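Local structure of acetyltransferase, GNAT family (Streptococcus agalactiae 2603V/R, 2Q7B) at residues Glu46-Asp50 against Pro139-Lys143; Glu55-Ile59 against Leu98-Phe102; Glu63-Gln67 against Ile86-Arg90; Arg133-Asp137 against Leu162-Phe168. The protein probably catalyses the transfer of an acetyl group from acetyl-coenzyme A to an amine, its natural acceptor being unknown. One frame throughout, in Å; residues are numbered along the deposited sequence.

Contact 1. Residues Glu46-Asp50 against Pro139-Lys143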
loop_
_atom_site.group_PDB
_atom_site.type_symbol
_atom_site.label_atom_id
_atom_site.label_comp_id
_atom_site.label_asym_id
_atom_site.label_seq_id
_atom_site.Cartn_x
_atom_site.Cartn_y
_atom_site.Cartn_z
ATOM N N GLU A 46 -13.276 -7.331 1.429
ATOM C CA GLU A 46 -14.427 -7.636 2.262
ATOM C C GLU A 46 -15.608 -6.707 2.006
ATOM O O GLU A 46 -16.692 -7.187 1.722
ATOM C CB GLU A 46 -14.033 -7.587 3.736
ATOM C CG GLU A 46 -15.127 -8.076 4.654
ATOM C CD GLU A 46 -14.786 -7.942 6.111
ATOM O OE1 GLU A 46 -14.035 -7.030 6.505
ATOM O OE2 GLU A 46 -15.325 -8.749 6.866
ATOM N N ALA A 47 -15.408 -5.396 2.086
ATOM C CA ALA A 47 -16.496 -4.424 1.890
ATOM C C ALA A 47 -16.683 -3.924 0.449
ATOM O O ALA A 47 -17.665 -3.233 0.183
ATOM C CB ALA A 47 -16.330 -3.246 2.820
ATOM N N LYS A 48 -15.773 -4.236 -0.474
ATOM C CA LYS A 48 -15.951 -3.842 -1.881
ATOM C C LYS A 48 -16.206 -2.328 -2.098
ATOM O O LYS A 48 -17.022 -1.951 -2.941
ATOM C CB LYS A 48 -17.141 -4.595 -2.490
ATOM C CG LYS A 48 -17.289 -6.080 -2.142
ATOM C CD LYS A 48 -16.490 -6.996 -3.011
ATOM C CE LYS A 48 -16.909 -8.430 -2.732
ATOM N NZ LYS A 48 -16.434 -9.363 -3.790
ATOM N N LEU A 49 -15.511 -1.472 -1.350
ATOM C CA LEU A 49 -15.696 -0.034 -1.429
ATOM C C LEU A 49 -14.858 0.653 -2.500
ATOM O O LEU A 49 -15.074 1.826 -2.781
ATOM C CB LEU A 49 -15.373 0.605 -0.085
ATOM C CG LEU A 49 -16.200 0.119 1.111
ATOM C CD1 LEU A 49 -15.567 0.588 2.408
ATOM C CD2 LEU A 49 -17.637 0.581 1.008
ATOM N N ASP A 50 -13.902 -0.063 -3.077
ATOM C CA ASP A 50 -13.013 0.483 -4.110
ATOM C C ASP A 50 -12.339 1.800 -3.683
ATOM O O ASP A 50 -12.405 2.804 -4.378
ATOM C CB ASP A 50 -13.772 0.630 -5.446
ATOM C CG ASP A 50 -12.855 0.999 -6.608
ATOM O OD1 ASP A 50 -11.673 0.569 -6.602
ATOM O OD2 ASP A 50 -13.320 1.725 -7.528
ATOM N N PRO A 139 -19.569 3.351 6.365
ATOM C CA PRO A 139 -20.469 3.105 5.224
ATOM C C PRO A 139 -21.884 2.680 5.651
ATOM O O PRO A 139 -22.042 1.906 6.601
ATOM C CB PRO A 139 -19.774 1.980 4.460
ATOM C CG PRO A 139 -18.340 2.072 4.850
ATOM C CD PRO A 139 -18.322 2.565 6.261
ATOM N N GLU A 140 -22.896 3.154 4.921
ATOM C CA GLU A 140 -24.294 2.882 5.256
ATOM C C GLU A 140 -24.605 1.390 5.164
ATOM O O GLU A 140 -25.539 0.929 5.812
ATOM C CB GLU A 140 -25.260 3.695 4.373
ATOM C CG GLU A 140 -26.606 4.127 5.050
ATOM C CD GLU A 140 -27.595 2.999 5.295
ATOM N N LYS A 141 -23.823 0.630 4.395
ATOM C CA LYS A 141 -24.061 -0.809 4.265
ATOM C C LYS A 141 -23.382 -1.654 5.339
ATOM O O LYS A 141 -23.585 -2.864 5.379
ATOM C CB LYS A 141 -23.592 -1.314 2.902
ATOM C CG LYS A 141 -22.079 -1.481 2.768
ATOM C CD LYS A 141 -21.733 -1.989 1.392
ATOM C CE LYS A 141 -20.280 -2.374 1.289
ATOM N NZ LYS A 141 -20.038 -2.980 -0.051
ATOM N N GLU A 142 -22.596 -1.039 6.213
ATOM C CA GLU A 142 -21.837 -1.801 7.199
ATOM C C GLU A 142 -22.638 -1.905 8.504
ATOM O O GLU A 142 -22.375 -1.204 9.481
ATOM C CB GLU A 142 -20.456 -1.158 7.377
ATOM C CG GLU A 142 -19.316 -2.160 7.218
ATOM C CD GLU A 142 -17.973 -1.486 6.975
ATOM O OE1 GLU A 142 -17.442 -0.862 7.932
ATOM O OE2 GLU A 142 -17.443 -1.611 5.837
ATOM N N LYS A 143 -23.628 -2.796 8.485
ATOM C CA LYS A 143 -24.533 -3.024 9.612
ATOM C C LYS A 143 -23.794 -3.534 10.866
ATOM O O LYS A 143 -24.077 -3.081 11.989
ATOM C CB LYS A 143 -25.649 -4.006 9.190
ATOM C CG LYS A 143 -26.710 -4.274 10.248
#

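Contact 2. Residues Glu55-Ile59 against Leu98-Phe102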
loop_
_atom_site.group_PDB
_atom_site.type_symbol
_atom_site.label_atom_id
_atom_site.label_comp_id
_atom_site.label_asym_id
_atom_site.label_seq_id
_atom_site.Cartn_x
_atom_site.Cartn_y
_atom_site.Cartn_z
ATOM N N GLU A 55 -6.291 8.012 -1.895
ATOM C CA GLU A 55 -7.368 8.719 -1.207
ATOM C C GLU A 55 -7.155 8.756 0.302
ATOM O O GLU A 55 -7.942 9.380 1.012
ATOM C CB GLU A 55 -8.732 8.063 -1.465
ATOM C CG GLU A 55 -9.174 7.999 -2.907
ATOM C CD GLU A 55 -10.487 7.243 -3.058
ATOM O OE1 GLU A 55 -11.480 7.619 -2.392
ATOM O OE2 GLU A 55 -10.522 6.275 -3.852
ATOM N N GLN A 56 -6.108 8.098 0.799
ATOM C CA GLN A 56 -5.826 8.056 2.228
ATOM C C GLN A 56 -4.329 7.936 2.410
ATOM O O GLN A 56 -3.827 7.058 3.109
ATOM C CB GLN A 56 -6.584 6.907 2.889
ATOM C CG GLN A 56 -6.420 5.582 2.145
ATOM C CD GLN A 56 -7.356 4.493 2.594
ATOM O OE1 GLN A 56 -8.178 4.686 3.492
ATOM N NE2 GLN A 56 -7.220 3.311 1.968
ATOM N N ASP A 57 -3.617 8.870 1.798
ATOM C CA ASP A 57 -2.151 8.860 1.830
ATOM C C ASP A 57 -1.544 9.202 3.214
ATOM O O ASP A 57 -0.342 9.071 3.400
ATOM C CB ASP A 57 -1.573 9.709 0.695
ATOM C CG ASP A 57 -2.021 11.169 0.766
ATOM O OD1 ASP A 57 -1.921 11.761 1.855
ATOM O OD2 ASP A 57 -2.481 11.702 -0.253
ATOM N N ASP A 58 -2.379 9.629 4.170
ATOM C CA ASP A 58 -1.975 9.774 5.588
ATOM C C ASP A 58 -1.326 8.467 6.155
ATOM O O ASP A 58 -0.495 8.496 7.066
ATOM C CB ASP A 58 -3.181 10.172 6.475
ATOM C CG ASP A 58 -4.452 9.323 6.202
ATOM O OD1 ASP A 58 -5.091 9.537 5.142
ATOM O OD2 ASP A 58 -4.847 8.495 7.044
ATOM N N ILE A 59 -1.709 7.334 5.582
ATOM C CA ILE A 59 -1.172 5.997 5.918
ATOM C C ILE A 59 0.344 5.922 5.694
ATOM O O ILE A 59 1.041 5.184 6.395
ATOM C CB ILE A 59 -1.920 4.893 5.062
ATOM C CG1 ILE A 59 -3.398 4.801 5.484
ATOM C CG2 ILE A 59 -1.268 3.544 5.144
ATOM C CD1 ILE A 59 -3.615 4.645 6.941
ATOM N N LEU A 98 -12.283 9.469 14.933
ATOM C CA LEU A 98 -11.843 8.080 15.022
ATOM C C LEU A 98 -11.745 7.612 13.562
ATOM O O LEU A 98 -12.735 7.644 12.831
ATOM C CB LEU A 98 -12.849 7.265 15.838
ATOM C CG LEU A 98 -12.492 5.814 16.200
ATOM C CD1 LEU A 98 -13.269 5.366 17.433
ATOM C CD2 LEU A 98 -12.709 4.877 15.037
ATOM N N LYS A 99 -10.536 7.231 13.143
ATOM C CA LYS A 99 -10.245 6.853 11.767
ATOM C C LYS A 99 -9.460 5.562 11.703
ATOM O O LYS A 99 -8.936 5.092 12.708
ATOM C CB LYS A 99 -9.341 7.917 11.112
ATOM C CG LYS A 99 -9.959 9.271 10.861
ATOM C CD LYS A 99 -8.937 10.262 10.313
ATOM C CE LYS A 99 -8.440 9.945 8.902
ATOM N NZ LYS A 99 -9.541 9.951 7.935
ATOM N N LYS A 100 -9.372 5.027 10.487
ATOM C CA LYS A 100 -8.598 3.851 10.161
ATOM C C LYS A 100 -8.784 2.709 11.147
ATOM O O LYS A 100 -7.819 2.096 11.581
ATOM C CB LYS A 100 -7.131 4.226 10.022
ATOM C CG LYS A 100 -6.869 5.342 8.995
ATOM C CD LYS A 100 -7.403 5.021 7.602
ATOM C CE LYS A 100 -7.230 6.190 6.649
ATOM N NZ LYS A 100 -8.400 6.304 5.737
ATOM N N PHE A 101 -10.051 2.422 11.447
ATOM C CA PHE A 101 -10.404 1.375 12.386
ATOM C C PHE A 101 -10.668 0.068 11.635
ATOM O O PHE A 101 -11.709 -0.096 11.019
ATOM C CB PHE A 101 -11.590 1.838 13.210
ATOM C CG PHE A 101 -12.044 0.859 14.261
ATOM C CD1 PHE A 101 -11.186 -0.058 14.859
ATOM C CD2 PHE A 101 -13.318 0.972 14.756
ATOM C CE1 PHE A 101 -11.635 -0.900 15.837
ATOM C CE2 PHE A 101 -13.756 0.158 15.743
ATOM C CZ PHE A 101 -12.915 -0.794 16.280
ATOM N N PHE A 102 -9.720 -0.852 11.699
ATOM C CA PHE A 102 -9.811 -2.113 10.959
ATOM C C PHE A 102 -9.329 -3.279 11.789
ATOM O O PHE A 102 -8.446 -3.110 12.627
ATOM C CB PHE A 102 -8.942 -2.046 9.697
ATOM C CG PHE A 102 -9.303 -0.917 8.766
ATOM C CD1 PHE A 102 -10.472 -0.962 8.028
ATOM C CD2 PHE A 102 -8.455 0.188 8.612
ATOM C CE1 PHE A 102 -10.814 0.071 7.176
ATOM C CE2 PHE A 102 -8.797 1.214 7.756
ATOM C CZ PHE A 102 -9.981 1.157 7.044
#

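Contact 3. Residues Glu63-Gln67 against Ile86-Arg90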
loop_
_atom_site.group_PDB
_atom_site.type_symbol
_atom_site.label_atom_id
_atom_site.label_comp_id
_atom_site.label_asym_id
_atom_site.label_seq_id
_atom_site.Cartn_x
_atom_site.Cartn_y
_atom_site.Cartn_z
ATOM N N GLU A 63 3.403 9.479 11.195
ATOM C CA GLU A 63 4.052 10.315 12.199
ATOM C C GLU A 63 3.701 11.799 12.036
ATOM O O GLU A 63 3.335 12.459 12.993
ATOM C CB GLU A 63 5.573 10.084 12.203
ATOM C CG GLU A 63 6.323 10.836 13.302
ATOM C CD GLU A 63 7.837 10.555 13.337
ATOM O OE1 GLU A 63 8.319 9.660 12.602
ATOM O OE2 GLU A 63 8.538 11.243 14.120
ATOM N N ASN A 64 3.785 12.313 10.826
ATOM C CA ASN A 64 3.481 13.710 10.595
ATOM C C ASN A 64 2.009 14.043 10.629
ATOM O O ASN A 64 1.637 15.093 11.105
ATOM C CB ASN A 64 4.046 14.165 9.254
ATOM C CG ASN A 64 5.561 14.252 9.258
ATOM O OD1 ASN A 64 6.212 14.030 10.279
ATOM N ND2 ASN A 64 6.128 14.588 8.111
ATOM N N TYR A 65 1.175 13.139 10.129
ATOM C CA TYR A 65 -0.245 13.405 10.000
ATOM C C TYR A 65 -0.964 13.219 11.322
ATOM O O TYR A 65 -1.792 14.032 11.688
ATOM C CB TYR A 65 -0.822 12.515 8.908
ATOM C CG TYR A 65 -2.233 12.836 8.495
ATOM C CD1 TYR A 65 -3.319 12.326 9.213
ATOM C CD2 TYR A 65 -2.485 13.598 7.356
ATOM C CE1 TYR A 65 -4.604 12.582 8.831
ATOM C CE2 TYR A 65 -3.785 13.880 6.977
ATOM C CZ TYR A 65 -4.828 13.366 7.716
ATOM O OH TYR A 65 -6.126 13.610 7.358
ATOM N N TYR A 66 -0.649 12.143 12.037
ATOM C CA TYR A 66 -1.312 11.841 13.307
ATOM C C TYR A 66 -0.487 12.221 14.527
ATOM O O TYR A 66 -0.876 13.080 15.306
ATOM C CB TYR A 66 -1.659 10.332 13.403
ATOM C CG TYR A 66 -2.672 9.881 12.383
ATOM C CD1 TYR A 66 -4.023 10.066 12.597
ATOM C CD2 TYR A 66 -2.276 9.321 11.183
ATOM C CE1 TYR A 66 -4.970 9.668 11.653
ATOM C CE2 TYR A 66 -3.208 8.913 10.240
ATOM C CZ TYR A 66 -4.554 9.093 10.484
ATOM O OH TYR A 66 -5.463 8.713 9.529
ATOM N N GLN A 67 0.674 11.591 14.650
ATOM C CA GLN A 67 1.465 11.653 15.871
ATOM C C GLN A 67 2.076 12.999 16.230
ATOM O O GLN A 67 2.108 13.347 17.396
ATOM C CB GLN A 67 2.511 10.534 15.855
ATOM C CG GLN A 67 1.856 9.149 15.810
ATOM C CD GLN A 67 2.851 8.026 15.605
ATOM O OE1 GLN A 67 3.819 8.172 14.852
ATOM N NE2 GLN A 67 2.604 6.888 16.252
ATOM N N ILE A 86 -6.264 1.392 14.646
ATOM C CA ILE A 86 -7.180 2.476 14.961
ATOM C C ILE A 86 -6.348 3.770 15.073
ATOM O O ILE A 86 -5.182 3.727 15.417
ATOM C CB ILE A 86 -8.023 2.220 16.218
ATOM C CG1 ILE A 86 -9.264 3.124 16.213
ATOM C CG2 ILE A 86 -7.203 2.406 17.491
ATOM C CD1 ILE A 86 -10.297 2.744 17.279
ATOM N N ALA A 87 -6.958 4.909 14.767
ATOM C CA ALA A 87 -6.261 6.185 14.800
ATOM C C ALA A 87 -7.154 7.253 15.358
ATOM O O ALA A 87 -8.380 7.188 15.229
ATOM C CB ALA A 87 -5.839 6.587 13.388
ATOM N N LEU A 88 -6.521 8.231 15.983
ATOM C CA LEU A 88 -7.188 9.406 16.496
ATOM C C LEU A 88 -6.579 10.603 15.795
ATOM O O LEU A 88 -5.357 10.760 15.785
ATOM C CB LEU A 88 -7.030 9.525 18.025
ATOM C CG LEU A 88 -7.724 10.709 18.705
ATOM C CD1 LEU A 88 -8.087 10.394 20.136
ATOM C CD2 LEU A 88 -6.908 12.014 18.634
ATOM N N LEU A 89 -7.443 11.440 15.209
ATOM C CA LEU A 89 -7.044 12.685 14.554
ATOM C C LEU A 89 -7.629 13.835 15.347
ATOM O O LEU A 89 -8.835 13.916 15.510
ATOM C CB LEU A 89 -7.571 12.739 13.102
ATOM C CG LEU A 89 -7.256 14.003 12.292
ATOM C CD1 LEU A 89 -5.754 14.116 12.000
ATOM C CD2 LEU A 89 -8.040 14.036 10.969
ATOM N N ARG A 90 -6.779 14.726 15.852
ATOM C CA ARG A 90 -7.257 15.896 16.579
ATOM C C ARG A 90 -7.780 16.945 15.590
ATOM O O ARG A 90 -7.099 17.289 14.622
ATOM C CB ARG A 90 -6.140 16.519 17.432
ATOM C CG ARG A 90 -6.523 17.846 18.059
ATOM C CD ARG A 90 -5.405 18.483 18.832
ATOM N NE ARG A 90 -5.844 19.781 19.335
ATOM C CZ ARG A 90 -5.791 20.930 18.657
ATOM N NH1 ARG A 90 -5.329 20.992 17.419
ATOM N NH2 ARG A 90 -6.237 22.033 19.222
#

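Contact 4. Residues Arg133-Asp137 against Leu162-Phe168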
loop_
_atom_site.group_PDB
_atom_site.type_symbol
_atom_site.label_atom_id
_atom_site.label_comp_id
_atom_site.label_asym_id
_atom_site.label_seq_id
_atom_site.Cartn_x
_atom_site.Cartn_y
_atom_site.Cartn_z
ATOM N N ARG A 133 -15.681 15.211 22.549
ATOM C CA ARG A 133 -16.501 14.752 21.440
ATOM C C ARG A 133 -15.662 13.922 20.470
ATOM O O ARG A 133 -14.574 14.336 20.071
ATOM C CB ARG A 133 -17.093 15.973 20.702
ATOM C CG ARG A 133 -18.081 15.614 19.584
ATOM C CD ARG A 133 -18.795 16.829 18.979
ATOM N NE ARG A 133 -17.926 17.683 18.166
ATOM C CZ ARG A 133 -18.352 18.706 17.418
ATOM N NH1 ARG A 133 -19.642 19.012 17.332
ATOM N NH2 ARG A 133 -17.475 19.424 16.722
ATOM N N ILE A 134 -16.168 12.745 20.109
ATOM C CA ILE A 134 -15.516 11.886 19.122
ATOM C C ILE A 134 -16.484 11.618 17.996
ATOM O O ILE A 134 -17.597 11.163 18.249
ATOM C CB ILE A 134 -15.084 10.532 19.708
ATOM C CG1 ILE A 134 -14.128 10.742 20.895
ATOM C CG2 ILE A 134 -14.488 9.628 18.609
ATOM C CD1 ILE A 134 -12.905 11.563 20.658
ATOM N N VAL A 135 -16.042 11.868 16.761
ATOM C CA VAL A 135 -16.862 11.673 15.573
ATOM C C VAL A 135 -16.225 10.648 14.651
ATOM O O VAL A 135 -15.023 10.399 14.704
ATOM C CB VAL A 135 -17.096 13.003 14.802
ATOM C CG1 VAL A 135 -17.707 14.066 15.725
ATOM C CG2 VAL A 135 -15.816 13.536 14.183
ATOM N N LEU A 136 -17.039 10.030 13.807
ATOM C CA LEU A 136 -16.531 9.065 12.847
ATOM C C LEU A 136 -17.561 8.851 11.781
ATOM O O LEU A 136 -18.734 9.189 11.970
ATOM C CB LEU A 136 -16.204 7.740 13.538
ATOM C CG LEU A 136 -17.330 6.933 14.205
ATOM C CD1 LEU A 136 -18.097 6.037 13.210
ATOM C CD2 LEU A 136 -16.736 6.053 15.291
ATOM N N ASP A 137 -17.141 8.297 10.654
ATOM C CA ASP A 137 -18.118 7.921 9.658
ATOM C C ASP A 137 -17.930 6.449 9.342
ATOM O O ASP A 137 -16.866 5.877 9.574
ATOM C CB ASP A 137 -18.092 8.789 8.395
ATOM C CG ASP A 137 -16.939 8.478 7.518
ATOM O OD1 ASP A 137 -15.849 8.390 8.086
ATOM O OD2 ASP A 137 -17.119 8.340 6.291
ATOM N N LEU A 162 -24.129 18.377 11.951
ATOM C CA LEU A 162 -22.914 18.305 12.765
ATOM C C LEU A 162 -22.015 19.438 12.301
ATOM O O LEU A 162 -21.714 19.509 11.114
ATOM C CB LEU A 162 -22.190 16.968 12.556
ATOM C CG LEU A 162 -20.848 16.771 13.283
ATOM C CD1 LEU A 162 -20.999 16.834 14.797
ATOM C CD2 LEU A 162 -20.213 15.449 12.879
ATOM N N ASP A 163 -21.605 20.326 13.206
ATOM C CA ASP A 163 -20.684 21.403 12.852
ATOM C C ASP A 163 -19.318 20.967 13.346
ATOM O O ASP A 163 -19.095 20.906 14.543
ATOM C CB ASP A 163 -21.093 22.729 13.491
ATOM C CG ASP A 163 -20.218 23.895 13.042
ATOM O OD1 ASP A 163 -19.073 23.682 12.571
ATOM O OD2 ASP A 163 -20.678 25.041 13.167
ATOM N N VAL A 164 -18.410 20.659 12.423
ATOM C CA VAL A 164 -17.086 20.184 12.786
ATOM C C VAL A 164 -16.075 20.629 11.702
ATOM O O VAL A 164 -16.406 20.681 10.516
ATOM C CB VAL A 164 -17.130 18.639 12.994
ATOM C CG1 VAL A 164 -17.526 17.911 11.691
ATOM C CG2 VAL A 164 -15.815 18.093 13.527
ATOM N N ASP A 165 -14.855 20.962 12.110
ATOM C CA ASP A 165 -13.823 21.431 11.182
ATOM C C ASP A 165 -13.166 20.228 10.518
ATOM O O ASP A 165 -11.969 20.008 10.638
ATOM C CB ASP A 165 -12.789 22.278 11.939
ATOM C CG ASP A 165 -11.836 23.036 11.017
ATOM O OD1 ASP A 165 -12.220 23.374 9.878
ATOM O OD2 ASP A 165 -10.701 23.326 11.451
ATOM N N TYR A 166 -13.973 19.470 9.789
ATOM C CA TYR A 166 -13.533 18.236 9.170
ATOM C C TYR A 166 -14.521 17.867 8.095
ATOM O O TYR A 166 -15.715 18.066 8.258
ATOM C CB TYR A 166 -13.480 17.136 10.233
ATOM C CG TYR A 166 -12.969 15.815 9.734
ATOM C CD1 TYR A 166 -11.612 15.603 9.541
ATOM C CD2 TYR A 166 -13.844 14.763 9.483
ATOM C CE1 TYR A 166 -11.135 14.390 9.097
ATOM C CE2 TYR A 166 -13.382 13.567 9.039
ATOM C CZ TYR A 166 -12.027 13.375 8.853
ATOM O OH TYR A 166 -11.577 12.149 8.410
ATOM N N ILE A 167 -14.014 17.336 6.989
ATOM C CA ILE A 167 -14.861 16.915 5.890
ATOM C C ILE A 167 -14.733 15.408 5.760
ATOM O O ILE A 167 -13.613 14.874 5.605
ATOM C CB ILE A 167 -14.462 17.592 4.547
ATOM C CG1 ILE A 167 -14.413 19.125 4.665
ATOM C CG2 ILE A 167 -15.438 17.189 3.435
ATOM C CD1 ILE A 167 -15.704 19.787 4.692
ATOM N N PHE A 168 -15.874 14.729 5.857
ATOM C CA PHE A 168 -15.946 13.286 5.702
ATOM C C PHE A 168 -15.931 12.970 4.207
ATOM O O PHE A 168 -16.449 13.754 3.400
ATOM C CB PHE A 168 -17.229 12.725 6.348
ATOM C CG PHE A 168 -17.356 13.043 7.812
ATOM C CD1 PHE A 168 -16.694 12.290 8.760
ATOM C CD2 PHE A 168 -18.100 14.119 8.232
ATOM C CE1 PHE A 168 -16.804 12.607 10.120
ATOM C CE2 PHE A 168 -18.207 14.437 9.582
ATOM C CZ PHE A 168 -17.548 13.676 10.518
#

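Contact 1. Residues Glu46-Asp50 against Pro139-Lys143
K141 reaches across to A47 and L49 with an almost fully stretched side chain. The chain starts with CG lodged between the backbone N and the carbonyl carbon (chi1 77°), then runs straight, so that its length is spent on crossing the gap. It touches nothing opposite until CE. K141 CE passes the L49 methyl CD2 at 4.0 Å, the two chains running antiparallel alongside one another, and lies nearer still to A47 O. At the tip, NZ comes up to the backbone carbonyl of A47. A hydrogen bond is likely, but 2.4 Å from K141 NZ to A47 O is very short and its length is doubtful. K141 NZ also lies 4.1 Å from K48 CB.

The two loops belong to different parts of the GNAT fold: 46-50 leaves helix 29-46, K48 being the first residue to break helical geometry, with positive phi, whereas 139-143 joins strand 133-139 to helix 143-150. The latter loop makes a type I turn from P139 to E142, closed by E142 N to P139 O at 3.0 Å, and E142 then serves as N-cap residue of the helix. Beside the lysine, L49 CD1 rests on P139 CG at 4.0 Å, the leucine standing roughly perpendicular to the proline. E142 brings OE2 to 3.6 Å from the methyl CB of A47, while its other oxygen, OE1, is hydrogen-bonded to S145 OG in the helix that follows.

Contact 2. Residues Glu55-Ile59 against Leu98-Phe102
K100 gives its ammonium to Q56, with NZ 2.8 Å from OE1. The donor approaches at a C=O...N angle of 137° and lies 19° off the carbonyl plane. Q56 NE2 binds Q43 OE1 on helix 29-46, which should fix the amide's orientation. K100 NZ has a second partner in a bound citrate, probably from the crystallisation liquor; K99 NZ hydrogen-bonds the citrate as well as Y166 OH. D58 stands near but forms no salt bridge: its OD2 is 4.4 Å from K100 NZ and closer, 3.3 Å, to K100 CE, and it is hydrogen-bonded to Y66 OH.

K99 and F102 pair with A87 and S85 of strand 81-90, which leaves one extra residue on strand 95-103, and K100 adopts a left-handed backbone conformation. This is consistent with a beta bulge, as the corresponding strand of GNAT enzymes commonly carries, and would explain why consecutive lysines both point toward 55-59. The bends at chi2 and chi4 bring the tip of K100 up to Q56 and D58. Along its aliphatic part, I59 CD1 packs on K100 CD at 3.9 Å, and at the far end Q56 CB lies 3.4 Å from K100 NZ.

Contact 3. Residues Glu63-Gln67 against Ile86-Arg90
Y66 and L89 bring their CA atoms to 5.9 Å where helix segment 63-67, widened into a pi-type turn, crosses strand 86-90 at 80°, with the axes 8.4 Å apart. Two consecutive tyrosines carry the contact from the helix side. Their first torsions differ: Y65 holds CG anti to the backbone N (chi1 -170°), whereas Y66 turns it anti to the carbonyl carbon (chi1 -65°). This lets the rings meet, Y65 CD1 sitting 3.5 Å above the plane of the Y66 ring and over its centre.

Y66 packs on the strand. Its CE1 touches the methyl CB of A87 at 3.6 Å, and neighbouring CD1 meets the L88 carbonyl oxygen at 3.5 Å, the oxygen lying at the ring edge near its plane. L89 CB adds a looser contact to Y66 CE1. Farther along the strand, L89 extends CD1 to 3.7 Å from Y65 CE1, and its other methyl, CD2, is 4.1 Å from Y65 OH; leucine and tyrosine run obliquely to one another. L88 points the other way, toward helix 114-128, so the strand presents one side to each layer of the fold. F73 of strand 72-78 meets the Y66 ring edge-to-face, and R69 forms a cation-pi interaction with Y65.

No hydrogen bond joins the two segments. The helix is thus held to the sheet by apolar and weakly polar aromatic contacts. The bond of the Y66 hydroxyl to D58 should hold the ring's tip in place, while Y65 over its face and A87 and L88 beside it limit its rotation.

Contact 4. Residues Arg133-Asp137 against Leu162-Phe168
The loop between the last two strands of the GNAT fold folds back over strand 133-139, and R133 and F168 mark the two ends of the overlap. At one end the guanidinium of R133 grips the backbone carbonyl of D163. R133 NH2 is 3.1 Å from D163 O with an N-H...O angle of 148°, the oxygen being 18° out of the guanidinium plane; R133 NH1 adds a weak bond to the same oxygen at 3.4 Å. The bend at chi3 swings the group over to the loop, and R133 NE is hydrogen-bonded to T95 OG1, which probably helps to position the group. Methyl CD1 of L162 lies 3.6 Å from R133 NH1, and V164 CB lies 3.8 Å from R133 NH2.

Strand 133-139 runs parallel to strand 95-103 in the central sheet, and the side chains of R133, V135 and D137 point to the loop, whereas I134 packs on helix 114-128. V135 divides its methyls: CG1 meets L162 CD2 at 4.0 Å, and CG2 stands at the edge of the F168 ring, 4.1 Å from CZ. Next along, F168 CD1 approaches D137 CB at 3.8 Å, the ring and carboxylate planes being 44° apart. On one face of the F168 ring sits Y166 CD2, 3.7 Å above the plane and offset toward the rim. The Y166 hydroxyl is hydrogen-bonded to the bound citrate.

In the fold
Contacts 2, 3 and 4 all reach the same mixed sheet, through strands 95-103, 81-90 and 133-139. Contacts 2 and 3 are closest, their centres about 9 Å apart, and contact 3 falls within the chain span of contact 2, itself within that of contact 1. Contact 4 follows both and alternates with contact 1, adjoining it in sequence at the end of strand 133-139; contacts 1 and 3 lie on opposite sides of the chain's centre, their own centres about 23 Å apart. K99, Y66, D58 and Y166 connect contacts 2 to 4 by hydrogen bonds. Bound citrate, probably from the crystallisation liquor, lies near side chains of all four contacts and may mark a pocket.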